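Local coordinates for 49 protein (Murid herpesvirus 4, PDB 6A4V), which probably interacts with the host poly(ADP-ribose) polymerase 1 and thereby helps this gammaherpesvirus to replicate, at residues T110-F113 and Q114-L117; H100-L103 and L104-L107; V221-V224 and S225-K228. All blocks are in the same frame, centred on the assembly; numbering follows the deposited sequence.

How the interactions relate
The three contacts are local and follow one another along the chain without nesting or crossing; each joins adjoining turns and closes no long loop. Interaction 2 comes first, where helix 89-104 ends and its chain turns off into a loop. Interaction 1 follows at the start of helix 111-126, and the two touch, their centres about 10 Å apart: L117 packs on L101, and Q114 lies against E105. Interaction 3 comes much later, in the middle of helix 213-235, its nearest atoms about 6 Å from interaction 2 and about 10 Å from interaction 1. H100 and L104 reach helix 213-235, and so tie the pair of helices 89-104 and 111-126 to it.

Interaction 1: residues T110-F113 and Q114-L117; sequences TSKF and QRIL
Q114 N makes a weak bond to T110 O, the N-cap residue's carbonyl, as helix 111-126 starts. Its side chain turns away from this first turn: OE1 bonds to S108 OG, and NE2 more weakly to D118 OD1. R115 N bonds to S111 O at 3.0 Å. The R115 chain, bent at chi3 (-82°), folds back over the first turn, bringing one guanidinium face above that same S111 O. R115 NH2 comes 3.2 Å from S111 OG, while its NH1 rests 3.5 Å from K112 CG, the two long side chains crossing at about a right angle. I116 N bonds to K112 O, and its CG1 lies 3.6 Å from that oxygen. L117 N bonds to F113 O, and its CD1 methyl meets F113 CD1 obliquely at 3.4 Å. F113 and L117 both continue onto L142 of helix 131-146, and L117 also onto L101 and L104 of helix 89-104. The helix start is thus two-sided: an apolar pair faces the neighbouring helices, while on the exposed side the guanidinium lies over a peptide carbonyl, whose partial negative charge probably favours the arginine's positive one.

Interaction 2: residues H100-L103 and L104-L107; sequences HLTL and LERL
L104 N bonds to H100 O at 3.0 Å and E105 N to L101 O at 3.1 Å, the last i to i+4 bonds between these residues as helix 89-104 runs out. The same two N-H groups also lean weakly on L101 O and T102 O, one residue later each. R106 N goes to L103 O at 3.1 Å, a three-residue step. L107 N then bonds to L104 O, closing the type I turn from L104 to L107. Among the side chains, E105, extended beyond CG, crosses T102 at a slant: its CB is 3.0 Å from T102 O, and the carboxylate oxygen OE2 ends 4.1 Å from T102 CG2. That oxygen forms a salt bridge with K121 of helix 111-126, while T102 OG1 bonds to R99 O. The H100 ring, its CG opposite the backbone N (chi1 -159°), brings CD2 within 4.2 Å of L104 CD1, and NE2 bonds to G216 O. L104 CD2 meets L103 CD2 at 4.0 Å. The CB-to-CD part of R106 rests on the L103 backbone, its CD 3.5 Å from L103 O, and R106 packs on A277 of the second subunit. Packing outward, L104 reaches L217, and L103 and L107 share F211. The shift from four-residue to three-residue bonds marks the unwinding of the helix, while the histidine and glutamate ends fasten it to helices 213-235 and 111-126 respectively.

Interaction 3: residues V221-V224 and S225-K228; sequences VYWV and SVFK
V221 O is gripped twice by S225: OG donates at 2.7 Å and the backbone N at 2.9 Å, from opposite faces of the carbonyl plane. S225 OG lies beside its own backbone N (chi1 -42°), which turns the hydroxyl back along the helix to that oxygen. Further bonds follow the regular i to i+4 pattern, with V226 N to Y222 O at 2.8 Å, F227 N to W223 O and K228 N to V224 O. V226 is the meeting point of two aromatic side chains. Its CG2 methyl sits over one face of the Y222 ring in a CH-pi contact, 4.2 Å from the centroid and 18° off the normal, while CB lies 4.1 Å from W223 CE3, V226 and W223 running side by side. Y222 CD2 in turn stands 3.8 Å above the W223 ring plane. Around this face W223 packs on L199 and V226 on F198 of helix 195-203, and Y222 OH bonds to F198 O. F227 packs on both helix 89-104 and helix 131-146. In this buried part of the helix, the serine gives its hydroxyl proton to a carbonyl of its own helix, a common way to place such a group in a helical interior.

Interaction 1: residues T110-F113 and Q114-L117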
ATOM      1  N   THR B 110      22.011  20.403  31.809  1.00106.98           N
ATOM      2  CA  THR B 110      21.470  21.464  32.643  1.00 94.96           C
ATOM      3  C   THR B 110      20.004  21.178  32.972  1.00 82.23           C
ATOM      4  O   THR B 110      19.341  20.439  32.279  1.00 95.83           O
ATOM      5  CB  THR B 110      21.646  22.811  31.943  1.00 92.62           C
ATOM      6  OG1 THR B 110      21.194  22.651  30.602  1.00100.49           O
ATOM      7  CG2 THR B 110      23.085  23.276  31.913  1.00101.61           C
ATOM      8  N   SER B 111      19.538  21.765  34.070  1.00 67.92           N
ATOM      9  CA  SER B 111      18.135  21.757  34.463  1.00 72.24           C
ATOM     10  C   SER B 111      17.287  22.751  33.632  1.00 69.52           C
ATOM     11  O   SER B 111      16.052  22.642  33.591  1.00 55.32           O
ATOM     12  CB  SER B 111      18.002  22.036  35.941  1.00 65.01           C
ATOM     13  OG  SER B 111      16.748  22.644  36.240  1.00 64.04           O
ATOM     14  N   LYS B 112      17.893  23.762  33.000  1.00 76.87           N
ATOM     15  CA  LYS B 112      17.066  24.614  32.143  1.00 70.18           C
ATOM     16  C   LYS B 112      16.648  23.743  30.952  1.00 62.25           C
ATOM     17  O   LYS B 112      15.453  23.514  30.752  1.00 77.50           O
ATOM     18  CB  LYS B 112      17.751  25.917  31.717  1.00 71.94           C
ATOM     19  CG  LYS B 112      16.782  27.034  31.326  1.00 77.06           C
ATOM     20  CD  LYS B 112      17.361  28.108  30.390  1.00 80.55           C
ATOM     21  CE  LYS B 112      16.353  29.188  30.038  1.00 81.08           C
ATOM     22  NZ  LYS B 112      16.534  29.717  28.661  1.00 75.82           N
ATOM     23  N   PHE B 113      17.642  23.211  30.229  1.00 56.97           N
ATOM     24  CA  PHE B 113      17.438  22.208  29.151  1.00 55.91           C
ATOM     25  C   PHE B 113      16.357  21.200  29.539  1.00 54.50           C
ATOM     26  O   PHE B 113      15.465  20.879  28.749  1.00 60.74           O
ATOM     27  CB  PHE B 113      18.734  21.459  28.871  1.00 59.45           C
ATOM     28  CG  PHE B 113      18.891  20.923  27.476  1.00 57.25           C
ATOM     29  CD1 PHE B 113      18.448  19.654  27.156  1.00 53.20           C
ATOM     30  CD2 PHE B 113      19.585  21.648  26.522  1.00 61.75           C
ATOM     31  CE1 PHE B 113      18.611  19.160  25.872  1.00 62.71           C
ATOM     32  CE2 PHE B 113      19.774  21.142  25.243  1.00 62.96           C
ATOM     33  CZ  PHE B 113      19.270  19.907  24.918  1.00 67.52           C
ATOM     34  N   GLN B 114      16.384  20.742  30.786  1.00 49.79           N
ATOM     35  CA  GLN B 114      15.380  19.785  31.195  1.00 56.06           C
ATOM     36  C   GLN B 114      14.009  20.465  31.150  1.00 46.68           C
ATOM     37  O   GLN B 114      13.078  19.905  30.609  1.00 59.11           O
ATOM     38  CB  GLN B 114      15.699  19.146  32.552  1.00 59.70           C
ATOM     39  CG  GLN B 114      14.692  18.066  32.996  1.00 75.07           C
ATOM     40  CD  GLN B 114      14.458  16.960  31.985  1.00 77.71           C
ATOM     41  OE1 GLN B 114      15.386  16.459  31.337  1.00 73.80           O
ATOM     42  NE2 GLN B 114      13.199  16.574  31.826  1.00 61.82           N
ATOM     43  N   ARG B 115      13.892  21.685  31.686  1.00 52.40           N
ATOM     44  CA  ARG B 115      12.542  22.331  31.930  1.00 54.97           C
ATOM     45  C   ARG B 115      11.769  22.588  30.617  1.00 46.54           C
ATOM     46  O   ARG B 115      10.535  22.618  30.599  1.00 45.12           O
ATOM     47  CB  ARG B 115      12.726  23.618  32.740  1.00 63.54           C
ATOM     48  CG  ARG B 115      12.088  23.570  34.125  1.00 73.81           C
ATOM     49  CD  ARG B 115      12.311  24.855  34.919  1.00 82.43           C
ATOM     50  NE  ARG B 115      13.622  24.911  35.567  1.00 85.38           N
ATOM     51  CZ  ARG B 115      14.666  25.648  35.165  1.00 85.74           C
ATOM     52  NH1 ARG B 115      14.624  26.341  34.040  1.00 84.86           N
ATOM     53  NH2 ARG B 115      15.768  25.679  35.896  1.00 85.01           N
ATOM     54  N   ILE B 116      12.524  22.763  29.533  1.00 37.46           N
ATOM     55  CA  ILE B 116      12.058  23.091  28.232  1.00 44.69           C
ATOM     56  C   ILE B 116      11.537  21.792  27.588  1.00 46.50           C
ATOM     57  O   ILE B 116      10.342  21.700  27.230  1.00 51.09           O
ATOM     58  CB  ILE B 116      13.218  23.755  27.460  1.00 41.21           C
ATOM     59  CG1 ILE B 116      13.642  25.120  28.029  1.00 46.63           C
ATOM     60  CG2 ILE B 116      12.889  23.883  26.009  1.00 39.99           C
ATOM     61  CD1 ILE B 116      14.943  25.675  27.396  1.00 44.33           C
ATOM     62  N   LEU B 117      12.398  20.768  27.584  1.00 43.06           N
ATOM     63  CA  LEU B 117      12.057  19.354  27.272  1.00 37.29           C
ATOM     64  C   LEU B 117      10.722  19.009  27.924  1.00 36.27           C
ATOM     65  O   LEU B 117       9.705  18.713  27.267  1.00 32.35           O
ATOM     66  CB  LEU B 117      13.233  18.471  27.717  1.00 38.06           C
ATOM     67  CG  LEU B 117      14.489  18.623  26.848  1.00 43.99           C
ATOM     68  CD1 LEU B 117      15.638  17.718  27.302  1.00 52.81           C
ATOM     69  CD2 LEU B 117      14.200  18.353  25.411  1.00 41.65           C
TER

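Interaction 2: residues H100-L103 and L104-L107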
ATOM      1  N   HIS B 100      11.692  11.584  20.690  1.00 38.83           N
ATOM      2  CA  HIS B 100      12.974  12.275  20.556  1.00 44.82           C
ATOM      3  C   HIS B 100      13.298  13.177  21.751  1.00 56.98           C
ATOM      4  O   HIS B 100      14.460  13.329  22.096  1.00 58.59           O
ATOM      5  CB  HIS B 100      12.933  13.183  19.357  1.00 51.16           C
ATOM      6  CG  HIS B 100      14.296  13.486  18.914  1.00 48.93           C
ATOM      7  ND1 HIS B 100      15.104  12.484  18.516  1.00 45.71           N
ATOM      8  CD2 HIS B 100      14.984  14.645  18.780  1.00 55.10           C
ATOM      9  CE1 HIS B 100      16.261  12.986  18.106  1.00 54.69           C
ATOM     10  NE2 HIS B 100      16.238  14.321  18.293  1.00 52.88           N
ATOM     11  N   LEU B 101      12.271  13.782  22.367  1.00 58.09           N
ATOM     12  CA  LEU B 101      12.476  14.665  23.519  1.00 61.17           C
ATOM     13  C   LEU B 101      12.945  13.828  24.722  1.00 69.86           C
ATOM     14  O   LEU B 101      13.907  14.233  25.385  1.00 59.91           O
ATOM     15  CB  LEU B 101      11.210  15.472  23.857  1.00 58.95           C
ATOM     16  CG  LEU B 101      10.791  16.533  22.824  1.00 59.07           C
ATOM     17  CD1 LEU B 101       9.364  17.001  23.084  1.00 58.86           C
ATOM     18  CD2 LEU B 101      11.728  17.743  22.813  1.00 56.00           C
ATOM     19  N   THR B 102      12.270  12.698  25.006  1.00 70.02           N
ATOM     20  CA  THR B 102      12.637  11.839  26.131  1.00 69.72           C
ATOM     21  C   THR B 102      14.087  11.370  25.920  1.00 67.08           C
ATOM     22  O   THR B 102      14.916  11.496  26.797  1.00 69.68           O
ATOM     23  CB  THR B 102      11.682  10.657  26.336  1.00 69.87           C
ATOM     24  OG1 THR B 102      11.734  10.023  25.065  1.00 67.65           O
ATOM     25  CG2 THR B 102      10.261  11.008  26.746  1.00 66.18           C
ATOM     26  N   LEU B 103      14.413  10.927  24.714  1.00 60.15           N
ATOM     27  CA  LEU B 103      15.771  10.601  24.382  1.00 62.13           C
ATOM     28  C   LEU B 103      16.729  11.748  24.733  1.00 68.04           C
ATOM     29  O   LEU B 103      17.848  11.498  25.164  1.00 59.49           O
ATOM     30  CB  LEU B 103      15.854  10.289  22.888  1.00 68.78           C
ATOM     31  CG  LEU B 103      17.266  10.131  22.321  1.00 79.25           C
ATOM     32  CD1 LEU B 103      17.202   9.487  20.945  1.00 83.88           C
ATOM     33  CD2 LEU B 103      18.023  11.460  22.254  1.00 76.81           C
ATOM     34  N   LEU B 104      16.348  13.001  24.445  1.00 74.16           N
ATOM     35  CA  LEU B 104      17.280  14.118  24.660  1.00 63.44           C
ATOM     36  C   LEU B 104      17.529  14.277  26.168  1.00 63.29           C
ATOM     37  O   LEU B 104      18.623  14.719  26.545  1.00 51.20           O
ATOM     38  CB  LEU B 104      16.753  15.421  24.039  1.00 66.02           C
ATOM     39  CG  LEU B 104      16.887  15.568  22.518  1.00 69.42           C
ATOM     40  CD1 LEU B 104      16.326  16.896  22.056  1.00 73.31           C
ATOM     41  CD2 LEU B 104      18.320  15.413  22.032  1.00 62.16           C
ATOM     42  N   GLU B 105      16.544  13.889  27.005  1.00 47.94           N
ATOM     43  CA  GLU B 105      16.675  13.900  28.463  1.00 56.40           C
ATOM     44  C   GLU B 105      17.841  13.040  28.982  1.00 72.29           C
ATOM     45  O   GLU B 105      18.215  13.168  30.138  1.00 78.80           O
ATOM     46  CB  GLU B 105      15.486  13.277  29.186  1.00 55.16           C
ATOM     47  CG  GLU B 105      14.138  13.890  28.888  1.00 57.89           C
ATOM     48  CD  GLU B 105      13.148  13.435  29.946  1.00 62.40           C
ATOM     49  OE1 GLU B 105      13.603  13.171  31.089  1.00 69.44           O
ATOM     50  OE2 GLU B 105      11.952  13.340  29.646  1.00 68.87           O
ATOM     51  N   ARG B 106      18.345  12.100  28.177  1.00 82.04           N
ATOM     52  CA  ARG B 106      19.516  11.310  28.568  1.00 88.19           C
ATOM     53  C   ARG B 106      20.746  12.223  28.536  1.00 88.92           C
ATOM     54  O   ARG B 106      21.783  11.901  29.107  1.00 94.20           O
ATOM     55  CB  ARG B 106      19.714  10.104  27.641  1.00 91.62           C
ATOM     56  CG  ARG B 106      18.642   9.025  27.741  1.00 92.26           C
ATOM     57  CD  ARG B 106      18.478   8.289  26.417  1.00 97.99           C
ATOM     58  NE  ARG B 106      17.598   7.125  26.505  1.00106.71           N
ATOM     59  CZ  ARG B 106      17.874   5.918  26.011  1.00106.08           C
ATOM     60  NH1 ARG B 106      18.894   5.754  25.182  1.00 91.89           N
ATOM     61  NH2 ARG B 106      17.125   4.881  26.350  1.00101.55           N
ATOM     62  N   LEU B 107      20.611  13.365  27.854  1.00 86.40           N
ATOM     63  CA  LEU B 107      21.723  14.241  27.569  1.00 90.56           C
ATOM     64  C   LEU B 107      21.563  15.594  28.278  1.00 94.41           C
ATOM     65  O   LEU B 107      22.402  16.487  28.073  1.00 76.97           O
ATOM     66  CB  LEU B 107      21.795  14.407  26.052  1.00 88.04           C
ATOM     67  CG  LEU B 107      22.511  13.293  25.294  1.00 94.36           C
ATOM     68  CD1 LEU B 107      22.286  11.927  25.923  1.00 93.49           C
ATOM     69  CD2 LEU B 107      22.077  13.287  23.837  1.00 98.66           C
TER

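Interaction 3: residues V221-V224 and S225-K228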
ATOM      1  N   VAL B 221      15.228  19.568  15.062  1.00 46.77           N
ATOM      2  CA  VAL B 221      14.920  20.676  14.265  1.00 44.93           C
ATOM      3  C   VAL B 221      14.147  20.164  13.069  1.00 47.52           C
ATOM      4  O   VAL B 221      13.159  20.762  12.655  1.00 56.41           O
ATOM      5  CB  VAL B 221      16.183  21.410  13.784  1.00 43.62           C
ATOM      6  CG1 VAL B 221      15.922  22.127  12.474  1.00 50.75           C
ATOM      7  CG2 VAL B 221      16.709  22.369  14.816  1.00 43.92           C
ATOM      8  N   TYR B 222      14.723  19.130  12.463  1.00 49.25           N
ATOM      9  CA  TYR B 222      14.247  18.585  11.192  1.00 49.56           C
ATOM     10  C   TYR B 222      12.818  18.075  11.411  1.00 49.42           C
ATOM     11  O   TYR B 222      11.946  18.381  10.653  1.00 57.96           O
ATOM     12  CB  TYR B 222      15.205  17.478  10.748  1.00 41.87           C
ATOM     13  CG  TYR B 222      14.765  16.615   9.595  1.00 44.63           C
ATOM     14  CD1 TYR B 222      15.124  16.932   8.292  1.00 40.00           C
ATOM     15  CD2 TYR B 222      14.053  15.445   9.802  1.00 38.26           C
ATOM     16  CE1 TYR B 222      14.777  16.114   7.232  1.00 38.91           C
ATOM     17  CE2 TYR B 222      13.721  14.604   8.750  1.00 42.80           C
ATOM     18  CZ  TYR B 222      14.060  14.956   7.452  1.00 42.71           C
ATOM     19  OH  TYR B 222      13.733  14.167   6.377  1.00 35.92           O
ATOM     20  N   TRP B 223      12.601  17.351  12.507  1.00 44.42           N
ATOM     21  CA  TRP B 223      11.282  16.835  12.770  1.00 51.07           C
ATOM     22  C   TRP B 223      10.294  17.926  13.171  1.00 51.02           C
ATOM     23  O   TRP B 223       9.104  17.782  12.921  1.00 45.65           O
ATOM     24  CB  TRP B 223      11.305  15.704  13.786  1.00 50.68           C
ATOM     25  CG  TRP B 223      11.851  14.470  13.148  1.00 49.60           C
ATOM     26  CD1 TRP B 223      13.065  13.897  13.374  1.00 53.89           C
ATOM     27  CD2 TRP B 223      11.220  13.674  12.141  1.00 51.16           C
ATOM     28  NE1 TRP B 223      13.227  12.794  12.591  1.00 45.87           N
ATOM     29  CE2 TRP B 223      12.102  12.619  11.835  1.00 55.02           C
ATOM     30  CE3 TRP B 223       9.958  13.681  11.545  1.00 51.54           C
ATOM     31  CZ2 TRP B 223      11.786  11.630  10.897  1.00 51.72           C
ATOM     32  CZ3 TRP B 223       9.634  12.692  10.647  1.00 37.64           C
ATOM     33  CH2 TRP B 223      10.558  11.713  10.292  1.00 50.93           C
ATOM     34  N   VAL B 224      10.771  19.031  13.736  1.00 48.89           N
ATOM     35  CA  VAL B 224       9.849  20.091  14.020  1.00 46.86           C
ATOM     36  C   VAL B 224       9.419  20.673  12.670  1.00 40.56           C
ATOM     37  O   VAL B 224       8.283  20.947  12.456  1.00 45.43           O
ATOM     38  CB  VAL B 224      10.460  21.182  14.927  1.00 48.47           C
ATOM     39  CG1 VAL B 224       9.838  22.535  14.676  1.00 50.12           C
ATOM     40  CG2 VAL B 224      10.350  20.858  16.400  1.00 46.18           C
ATOM     41  N   SER B 225      10.384  20.911  11.796  1.00 37.19           N
ATOM     42  CA  SER B 225      10.135  21.454  10.507  1.00 43.87           C
ATOM     43  C   SER B 225       9.139  20.537   9.768  1.00 43.96           C
ATOM     44  O   SER B 225       8.197  21.001   9.237  1.00 40.18           O
ATOM     45  CB  SER B 225      11.393  21.630   9.696  1.00 42.76           C
ATOM     46  OG  SER B 225      12.489  22.146  10.464  1.00 46.04           O
ATOM     47  N   VAL B 226       9.427  19.242   9.716  1.00 38.53           N
ATOM     48  CA  VAL B 226       8.567  18.312   9.054  1.00 37.99           C
ATOM     49  C   VAL B 226       7.184  18.383   9.696  1.00 33.43           C
ATOM     50  O   VAL B 226       6.185  18.394   9.021  1.00 37.53           O
ATOM     51  CB  VAL B 226       9.081  16.863   9.094  1.00 34.70           C
ATOM     52  CG1 VAL B 226       8.010  15.927   8.561  1.00 38.55           C
ATOM     53  CG2 VAL B 226      10.368  16.697   8.335  1.00 31.81           C
ATOM     54  N   PHE B 227       7.124  18.393  11.008  1.00 29.59           N
ATOM     55  CA  PHE B 227       5.796  18.455  11.634  1.00 33.74           C
ATOM     56  C   PHE B 227       4.988  19.680  11.176  1.00 34.62           C
ATOM     57  O   PHE B 227       3.708  19.643  11.148  1.00 36.87           O
ATOM     58  CB  PHE B 227       5.950  18.486  13.149  1.00 29.21           C
ATOM     59  CG  PHE B 227       4.656  18.507  13.915  1.00 28.95           C
ATOM     60  CD1 PHE B 227       3.838  17.387  13.928  1.00 31.21           C
ATOM     61  CD2 PHE B 227       4.312  19.576  14.712  1.00 34.10           C
ATOM     62  CE1 PHE B 227       2.642  17.414  14.623  1.00 38.01           C
ATOM     63  CE2 PHE B 227       3.121  19.585  15.433  1.00 37.05           C
ATOM     64  CZ  PHE B 227       2.284  18.497  15.389  1.00 34.78           C
ATOM     65  N   LYS B 228       5.682  20.817  10.982  1.00 37.98           N
ATOM     66  CA  LYS B 228       4.999  22.081  10.703  1.00 45.57           C
ATOM     67  C   LYS B 228       4.479  21.973   9.268  1.00 43.25           C
ATOM     68  O   LYS B 228       3.309  22.327   9.025  1.00 33.80           O
ATOM     69  CB  LYS B 228       5.868  23.304  11.046  1.00 50.83           C
ATOM     70  CG  LYS B 228       5.581  24.606  10.284  1.00 55.76           C
ATOM     71  CD  LYS B 228       4.598  25.549  10.980  1.00 61.07           C
ATOM     72  CE  LYS B 228       4.639  26.985  10.488  1.00 68.33           C
ATOM     73  NZ  LYS B 228       5.768  27.764  11.047  1.00 67.68           N
TER